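Local coordinates for protein phosphoethanolamine N-methyltransferase 1 (Haemonchus contortus, PDB 4KRG) that catalyses S-adenosylmethionine-dependent methylation of phosphoethanolamine, a step of phosphocholine biosynthesis in nematodes, at residues E379-C384 against L404-S409; I428-V433 against N458-K463. One frame throughout, in Å; residues are numbered along the deposited sequence.

Interaction 1. Residues E379-C384 against L404-S409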
ATOM      1  N   GLU A 379     -13.608  16.457  -0.596  1.00 16.64           N
ATOM      2  CA  GLU A 379     -13.761  16.266  -2.047  1.00 17.03           C
ATOM      3  C   GLU A 379     -14.504  15.004  -2.501  1.00 18.35           C
ATOM      4  O   GLU A 379     -14.241  14.501  -3.595  1.00 20.52           O
ATOM      5  CB  GLU A 379     -12.399  16.280  -2.749  1.00 15.63           C
ATOM      6  CG  GLU A 379     -11.654  17.568  -2.681  1.00 15.62           C
ATOM      7  CD  GLU A 379     -10.322  17.495  -3.396  1.00 19.24           C
ATOM      8  OE1 GLU A 379      -9.440  16.730  -2.947  1.00 18.71           O
ATOM      9  OE2 GLU A 379     -10.160  18.189  -4.419  1.00 20.73           O
ATOM     10  N   LEU A 380     -15.425  14.494  -1.693  1.00 17.41           N
ATOM     11  CA  LEU A 380     -16.165  13.285  -2.076  1.00 18.03           C
ATOM     12  C   LEU A 380     -17.039  13.493  -3.309  1.00 16.67           C
ATOM     13  O   LEU A 380     -16.892  12.788  -4.306  1.00 17.48           O
ATOM     14  CB  LEU A 380     -17.028  12.775  -0.920  1.00 18.62           C
ATOM     15  CG  LEU A 380     -17.784  11.475  -1.215  1.00 19.39           C
ATOM     16  CD1 LEU A 380     -16.832  10.279  -1.250  1.00 17.41           C
ATOM     17  CD2 LEU A 380     -18.900  11.253  -0.205  1.00 18.97           C
ATOM     18  N   LEU A 381     -17.958  14.452  -3.232  1.00 19.16           N
ATOM     19  CA  LEU A 381     -18.867  14.736  -4.342  1.00 18.53           C
ATOM     20  C   LEU A 381     -18.107  15.284  -5.548  1.00 21.51           C
ATOM     21  O   LEU A 381     -18.492  15.052  -6.690  1.00 25.57           O
ATOM     22  CB  LEU A 381     -19.951  15.730  -3.918  1.00 19.48           C
ATOM     23  CG  LEU A 381     -20.618  15.520  -2.559  1.00 20.88           C
ATOM     24  CD1 LEU A 381     -21.685  16.575  -2.312  1.00 25.07           C
ATOM     25  CD2 LEU A 381     -21.226  14.149  -2.463  1.00 20.89           C
ATOM     26  N   ALA A 382     -17.022  16.001  -5.278  1.00 19.57           N
ATOM     27  CA  ALA A 382     -16.241  16.643  -6.324  1.00 21.10           C
ATOM     28  C   ALA A 382     -15.538  15.633  -7.233  1.00 22.93           C
ATOM     29  O   ALA A 382     -15.394  15.863  -8.431  1.00 24.57           O
ATOM     30  CB  ALA A 382     -15.229  17.599  -5.701  1.00 20.28           C
ATOM     31  N   THR A 383     -15.116  14.506  -6.664  1.00 23.12           N
ATOM     32  CA  THR A 383     -14.273  13.553  -7.390  1.00 22.11           C
ATOM     33  C   THR A 383     -14.925  12.205  -7.723  1.00 24.58           C
ATOM     34  O   THR A 383     -14.437  11.481  -8.594  1.00 26.50           O
ATOM     35  CB  THR A 383     -12.946  13.284  -6.643  1.00 18.69           C
ATOM     36  OG1 THR A 383     -13.208  12.535  -5.453  1.00 18.35           O
ATOM     37  CG2 THR A 383     -12.265  14.584  -6.271  1.00 18.04           C
ATOM     38  N   CYS A 384     -16.011  11.863  -7.029  1.00 23.03           N
ATOM     39  CA  CYS A 384     -16.659  10.559  -7.207  1.00 23.72           C
ATOM     40  C   CYS A 384     -18.028  10.662  -7.865  1.00 23.26           C
ATOM     41  O   CYS A 384     -18.710  11.681  -7.726  1.00 22.64           O
ATOM     42  CB  CYS A 384     -16.820   9.866  -5.856  1.00 23.24           C
ATOM     43  SG  CYS A 384     -15.286   9.700  -4.943  1.00 22.73           S
ATOM     44  N   LEU A 404     -18.881  16.049   5.233  1.00 19.50           N
ATOM     45  CA  LEU A 404     -18.143  16.290   3.998  1.00 19.28           C
ATOM     46  C   LEU A 404     -17.713  17.744   3.903  1.00 17.83           C
ATOM     47  O   LEU A 404     -18.513  18.638   4.147  1.00 18.38           O
ATOM     48  CB  LEU A 404     -19.006  15.954   2.784  1.00 20.10           C
ATOM     49  CG  LEU A 404     -19.708  14.602   2.812  1.00 19.81           C
ATOM     50  CD1 LEU A 404     -20.617  14.465   1.607  1.00 19.08           C
ATOM     51  CD2 LEU A 404     -18.694  13.475   2.849  1.00 20.78           C
ATOM     52  N   LEU A 405     -16.452  17.978   3.556  1.00 18.62           N
ATOM     53  CA  LEU A 405     -16.001  19.317   3.182  1.00 18.49           C
ATOM     54  C   LEU A 405     -15.831  19.297   1.674  1.00 19.42           C
ATOM     55  O   LEU A 405     -15.151  18.426   1.130  1.00 21.07           O
ATOM     56  CB  LEU A 405     -14.684  19.679   3.875  1.00 16.22           C
ATOM     57  CG  LEU A 405     -14.087  21.068   3.610  1.00 16.77           C
ATOM     58  CD1 LEU A 405     -15.066  22.184   3.977  1.00 17.24           C
ATOM     59  CD2 LEU A 405     -12.784  21.237   4.370  1.00 17.61           C
ATOM     60  N   GLU A 406     -16.475  20.231   0.986  1.00 17.67           N
ATOM     61  CA  GLU A 406     -16.511  20.180  -0.468  1.00 18.81           C
ATOM     62  C   GLU A 406     -16.094  21.483  -1.127  1.00 18.35           C
ATOM     63  O   GLU A 406     -16.647  22.531  -0.817  1.00 18.62           O
ATOM     64  CB  GLU A 406     -17.918  19.815  -0.941  1.00 20.83           C
ATOM     65  CG  GLU A 406     -18.325  18.398  -0.637  1.00 24.47           C
ATOM     66  CD  GLU A 406     -17.497  17.388  -1.401  1.00 29.55           C
ATOM     67  OE1 GLU A 406     -17.016  17.709  -2.516  1.00 28.80           O
ATOM     68  OE2 GLU A 406     -17.324  16.267  -0.877  1.00 32.10           O
ATOM     69  N   PRO A 407     -15.123  21.418  -2.055  1.00 18.50           N
ATOM     70  CA  PRO A 407     -14.817  22.585  -2.884  1.00 17.66           C
ATOM     71  C   PRO A 407     -15.875  22.773  -3.975  1.00 17.73           C
ATOM     72  O   PRO A 407     -16.258  21.821  -4.653  1.00 16.72           O
ATOM     73  CB  PRO A 407     -13.465  22.224  -3.506  1.00 18.33           C
ATOM     74  CG  PRO A 407     -13.477  20.740  -3.575  1.00 17.80           C
ATOM     75  CD  PRO A 407     -14.228  20.282  -2.350  1.00 19.20           C
ATOM     76  N   VAL A 408     -16.374  23.995  -4.116  1.00 18.35           N
ATOM     77  CA  VAL A 408     -17.359  24.299  -5.145  1.00 17.56           C
ATOM     78  C   VAL A 408     -17.027  25.636  -5.786  1.00 18.50           C
ATOM     79  O   VAL A 408     -16.181  26.375  -5.292  1.00 17.69           O
ATOM     80  CB  VAL A 408     -18.789  24.374  -4.578  1.00 18.11           C
ATOM     81  CG1 VAL A 408     -19.171  23.076  -3.896  1.00 23.21           C
ATOM     82  CG2 VAL A 408     -18.925  25.555  -3.615  1.00 18.42           C
ATOM     83  N   SER A 409     -17.692  25.932  -6.896  1.00 19.84           N
ATOM     84  CA  SER A 409     -17.638  27.261  -7.489  1.00 21.82           C
ATOM     85  C   SER A 409     -18.907  27.993  -7.076  1.00 20.29           C
ATOM     86  O   SER A 409     -18.982  28.545  -5.980  1.00 22.35           O
ATOM     87  CB  SER A 409     -17.519  27.185  -9.014  1.00 23.40           C
ATOM     88  OG  SER A 409     -16.257  26.672  -9.400  1.00 24.66           O
TER
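The carboxylate of Glu-406 fits into the opening turn of helix 380-383, whose amides, together with Leu-381, form the hollow that receives it. Glu-406 reaches this place from the strand because its chain bends at chi2 (-66°), turning the acid toward the helix end. Leu-381 crosses it at about a right angle, its CG 3.8 Å from Glu-406 CD. Beside this polar plug are two apolar joints. In the first, the forked end of Leu-404 receives the CD2 methyl of Leu-380, which lies 3.8 Å from Leu-404 CD2 and touches CD1 as well; the Leu-404 CD1 methyl is shared, with Leu-381 CD2 4.1 Å from it. In the second, the ring of Pro-407 is the bump: its CG packs 3.8 Å from CG of Glu-379 and more loosely against CB of Ala-382. Met-375 and Ile-389 enlarge the leucine cluster.

Strands 372-378 and 400-408 are parallel neighbours in the second, Rossmann-like methyltransferase domain, and Glu-379 N donates to Leu-405 O (3.0 Å) just as the chain leaves the first of them. Glu-379 then takes the N-cap position with positive phi (61°), a sharp change of course that starts the helix. Its own carboxylate accepts the backbone N-H groups of Gln-305 and Arg-306.

Leu-381 N donates to Glu-406 OE2 (3.0 Å) from above the carboxylate plane, and Ala-382 N reaches OE1 on its syn side but tilted out of that plane, in a bent bond (3.2 Å). Leu-380 N is also 2.7 Å from OE2. With both oxygens gripped, the carboxylate is restrained from rotating. A strand carboxylate thus caps a helix N-terminus; backbone amides pay for burying it among leucines, and their partial positive charge would be expected to favour its ionised form.

Interaction 2. Residues I428-V433 against N458-K463; sequences ITIVDV and NYLLIK
Val-431 and Leu-461 exchange a reciprocal pair of backbone hydrogen bonds, Leu-461 N to Val-431 O at 2.8 Å and nearly straight (176°), Val-431 N to Leu-461 O at 2.9 Å. Thr-429 and Lys-463 form the next such antiparallel hydrogen-bonded pair, with Thr-429 N donating to Lys-463 O at 2.9 Å and a longer return bond from Lys-463 N. Past the end of the strand, Val-433 N still reaches Tyr-459 O. A water donates to Leu-461 O and, weakly, to Thr-429 O, bridging the two strands.

Between these rungs lie the non-hydrogen-bonded pairs Ile-430 with Ile-462 and Asp-432 with Leu-460, whose side chains share one face of the sheet. There Ile-430 and Ile-462 run alongside each other, CG1 to CG1. With chi1 of Ile-430 at -58°, CG1 stands beside the backbone N and CG2 anti to that N, which brings CG2 4.0 Å from Leu-460 CD2. Farther along, CG2 of Ile-428 meets CG2 of Ile-462. On the other face, Thr-429 OG1 lies beside Lys-463 CB (3.7 Å), while the Lys-463 chain, bent at chi3 and chi4, carries its amine to a hydrogen bond with Ala-286 O. At the strand's end Val-433 sets its two methyls against the partner strand, CG1 on Leu-461 CB and CG2 on Tyr-459 CB, each at 3.8 Å.

The strands run antiparallel at 152°. Strand 458-465 is inserted between 400-408 and 428-432 against the direction of both, the reversed seventh strand and the edge sixth strand of the class I methyltransferase order 3-2-1-4-5-7-6. Helix 413-422 covers the isoleucine face through Met-420 and Arg-417, and helix 434-448 starts just after Val-433, with Thr-434 OG1 hydrogen-bonded to both Asp-432 OD1 and Tyr-459 N.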
ATOM      1  N   ILE A 428     -29.858  15.890   5.596  1.00 26.74           N
ATOM      2  CA  ILE A 428     -28.782  16.660   4.988  1.00 23.98           C
ATOM      3  C   ILE A 428     -28.842  18.114   5.440  1.00 24.23           C
ATOM      4  O   ILE A 428     -29.878  18.760   5.323  1.00 25.67           O
ATOM      5  CB  ILE A 428     -28.906  16.651   3.459  1.00 22.34           C
ATOM      6  CG1 ILE A 428     -28.743  15.232   2.915  1.00 24.52           C
ATOM      7  CG2 ILE A 428     -27.889  17.576   2.840  1.00 19.22           C
ATOM      8  CD1 ILE A 428     -29.114  15.107   1.450  1.00 23.79           C
ATOM      9  N   THR A 429     -27.733  18.625   5.961  1.00 21.66           N
ATOM     10  CA  THR A 429     -27.604  20.051   6.228  1.00 22.90           C
ATOM     11  C   THR A 429     -26.392  20.560   5.467  1.00 22.54           C
ATOM     12  O   THR A 429     -25.421  19.830   5.284  1.00 23.85           O
ATOM     13  CB  THR A 429     -27.468  20.356   7.734  1.00 27.32           C
ATOM     14  OG1 THR A 429     -26.362  19.628   8.277  1.00 30.10           O
ATOM     15  CG2 THR A 429     -28.732  19.960   8.465  1.00 28.35           C
ATOM     16  N   ILE A 430     -26.452  21.801   5.004  1.00 22.30           N
ATOM     17  CA  ILE A 430     -25.356  22.375   4.242  1.00 22.01           C
ATOM     18  C   ILE A 430     -25.012  23.750   4.798  1.00 23.95           C
ATOM     19  O   ILE A 430     -25.874  24.617   4.866  1.00 27.29           O
ATOM     20  CB  ILE A 430     -25.727  22.526   2.761  1.00 22.91           C
ATOM     21  CG1 ILE A 430     -26.116  21.177   2.157  1.00 23.70           C
ATOM     22  CG2 ILE A 430     -24.583  23.152   1.985  1.00 21.45           C
ATOM     23  CD1 ILE A 430     -26.517  21.261   0.704  1.00 25.75           C
ATOM     24  N   VAL A 431     -23.757  23.940   5.194  1.00 21.98           N
ATOM     25  CA  VAL A 431     -23.277  25.234   5.673  1.00 21.78           C
ATOM     26  C   VAL A 431     -22.155  25.765   4.780  1.00 20.65           C
ATOM     27  O   VAL A 431     -21.174  25.080   4.537  1.00 18.83           O
ATOM     28  CB  VAL A 431     -22.761  25.143   7.123  1.00 23.52           C
ATOM     29  CG1 VAL A 431     -22.140  26.466   7.559  1.00 25.84           C
ATOM     30  CG2 VAL A 431     -23.887  24.759   8.062  1.00 24.57           C
ATOM     31  N   ASP A 432     -22.316  26.987   4.286  1.00 21.96           N
ATOM     32  CA  ASP A 432     -21.273  27.667   3.535  1.00 19.94           C
ATOM     33  C   ASP A 432     -20.124  27.998   4.492  1.00 19.42           C
ATOM     34  O   ASP A 432     -20.296  28.786   5.428  1.00 21.19           O
ATOM     35  CB  ASP A 432     -21.860  28.957   2.955  1.00 21.44           C
ATOM     36  CG  ASP A 432     -20.877  29.740   2.098  1.00 22.07           C
ATOM     37  OD1 ASP A 432     -19.683  29.386   2.036  1.00 20.50           O
ATOM     38  OD2 ASP A 432     -21.312  30.740   1.484  1.00 26.34           O
ATOM     39  N   VAL A 433     -18.956  27.400   4.260  1.00 19.64           N
ATOM     40  CA  VAL A 433     -17.767  27.702   5.061  1.00 21.24           C
ATOM     41  C   VAL A 433     -16.646  28.365   4.255  1.00 22.33           C
ATOM     42  O   VAL A 433     -15.472  28.208   4.579  1.00 21.26           O
ATOM     43  CB  VAL A 433     -17.201  26.453   5.802  1.00 15.14           C
ATOM     44  CG1 VAL A 433     -18.131  26.025   6.935  1.00 18.21           C
ATOM     45  CG2 VAL A 433     -16.930  25.308   4.835  1.00 15.00           C
ATOM     46  N   ASN A 458     -14.510  27.904  -3.307  1.00 18.31           N
ATOM     47  CA  ASN A 458     -15.493  28.063  -2.246  1.00 19.34           C
ATOM     48  C   ASN A 458     -15.680  26.720  -1.541  1.00 18.48           C
ATOM     49  O   ASN A 458     -15.307  25.687  -2.092  1.00 18.35           O
ATOM     50  CB  ASN A 458     -16.810  28.573  -2.823  1.00 16.45           C
ATOM     51  CG  ASN A 458     -16.653  29.899  -3.508  1.00 17.86           C
ATOM     52  OD1 ASN A 458     -15.955  30.776  -3.009  1.00 20.58           O
ATOM     53  ND2 ASN A 458     -17.276  30.052  -4.667  1.00 19.22           N
ATOM     54  N   TYR A 459     -16.233  26.728  -0.328  1.00 16.21           N
ATOM     55  CA  TYR A 459     -16.367  25.490   0.436  1.00 15.88           C
ATOM     56  C   TYR A 459     -17.704  25.319   1.133  1.00 16.45           C
ATOM     57  O   TYR A 459     -18.223  26.248   1.747  1.00 17.47           O
ATOM     58  CB  TYR A 459     -15.229  25.343   1.453  1.00 14.91           C
ATOM     59  CG  TYR A 459     -13.914  24.998   0.813  1.00 16.15           C
ATOM     60  CD1 TYR A 459     -13.610  23.685   0.478  1.00 16.80           C
ATOM     61  CD2 TYR A 459     -12.984  25.986   0.525  1.00 17.46           C
ATOM     62  CE1 TYR A 459     -12.408  23.363  -0.123  1.00 18.57           C
ATOM     63  CE2 TYR A 459     -11.776  25.677  -0.076  1.00 18.67           C
ATOM     64  CZ  TYR A 459     -11.497  24.365  -0.398  1.00 18.52           C
ATOM     65  OH  TYR A 459     -10.308  24.049  -0.997  1.00 16.25           O
ATOM     66  N   LEU A 460     -18.244  24.109   1.028  1.00 17.04           N
ATOM     67  CA  LEU A 460     -19.442  23.728   1.752  1.00 16.48           C
ATOM     68  C   LEU A 460     -19.077  22.678   2.786  1.00 15.73           C
ATOM     69  O   LEU A 460     -18.270  21.780   2.524  1.00 17.27           O
ATOM     70  CB  LEU A 460     -20.493  23.154   0.802  1.00 18.70           C
ATOM     71  CG  LEU A 460     -20.994  24.038  -0.340  1.00 18.14           C
ATOM     72  CD1 LEU A 460     -21.955  23.258  -1.224  1.00 19.58           C
ATOM     73  CD2 LEU A 460     -21.662  25.292   0.199  1.00 21.42           C
ATOM     74  N   LEU A 461     -19.671  22.794   3.964  1.00 15.78           N
ATOM     75  CA  LEU A 461     -19.509  21.786   4.994  1.00 17.35           C
ATOM     76  C   LEU A 461     -20.854  21.103   5.117  1.00 21.14           C
ATOM     77  O   LEU A 461     -21.860  21.751   5.395  1.00 24.06           O
ATOM     78  CB  LEU A 461     -19.115  22.436   6.316  1.00 18.99           C
ATOM     79  CG  LEU A 461     -18.763  21.520   7.485  1.00 22.91           C
ATOM     80  CD1 LEU A 461     -17.600  20.613   7.128  1.00 21.96           C
ATOM     81  CD2 LEU A 461     -18.421  22.356   8.708  1.00 28.47           C
ATOM     82  N   ILE A 462     -20.874  19.798   4.883  1.00 22.42           N
ATOM     83  CA  ILE A 462     -22.125  19.051   4.834  1.00 23.84           C
ATOM     84  C   ILE A 462     -22.145  17.927   5.875  1.00 23.60           C
ATOM     85  O   ILE A 462     -21.147  17.232   6.068  1.00 22.07           O
ATOM     86  CB  ILE A 462     -22.355  18.477   3.423  1.00 22.61           C
ATOM     87  CG1 ILE A 462     -22.255  19.598   2.382  1.00 20.23           C
ATOM     88  CG2 ILE A 462     -23.702  17.770   3.341  1.00 23.60           C
ATOM     89  CD1 ILE A 462     -22.014  19.121   0.982  1.00 17.96           C
ATOM     90  N   LYS A 463     -23.280  17.775   6.555  1.00 23.30           N
ATOM     91  CA  LYS A 463     -23.487  16.682   7.493  1.00 21.60           C
ATOM     92  C   LYS A 463     -24.755  15.948   7.083  1.00 23.43           C
ATOM     93  O   LYS A 463     -25.742  16.580   6.704  1.00 24.72           O
ATOM     94  CB  LYS A 463     -23.640  17.215   8.920  1.00 25.97           C
ATOM     95  CG  LYS A 463     -22.427  17.961   9.457  1.00 26.34           C
ATOM     96  CD  LYS A 463     -22.741  18.714  10.743  1.00 29.31           C
ATOM     97  CE  LYS A 463     -23.318  17.807  11.820  1.00 33.98           C
ATOM     98  NZ  LYS A 463     -22.415  16.676  12.167  1.00 34.85           N
TER
HETATM   99  O   HOH W   1     -23.692  20.954   7.528  1.00 29.05           O

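Interaction 1 and interaction 2 lie about 10 Å apart between centres, joined through neighbouring strands 400-408 and 458-465. Leu-404 N and Ile-462 O, 2.7 Å apart, probably form one of the bonds joining those strands; at the other end Ser-409 O probably accepts from Asn-458 ND2 (2.6 Å). The first contact is mostly buried and joins a helix start to an inner strand, and its polar part is chiefly a carboxylate on backbone amides. The second, farther from the chain's centre and with three exposed residues, builds the sheet's edge from backbone bonds, apolar pairs and a water. Leu-405 CD1 also packs near Leu-460 O.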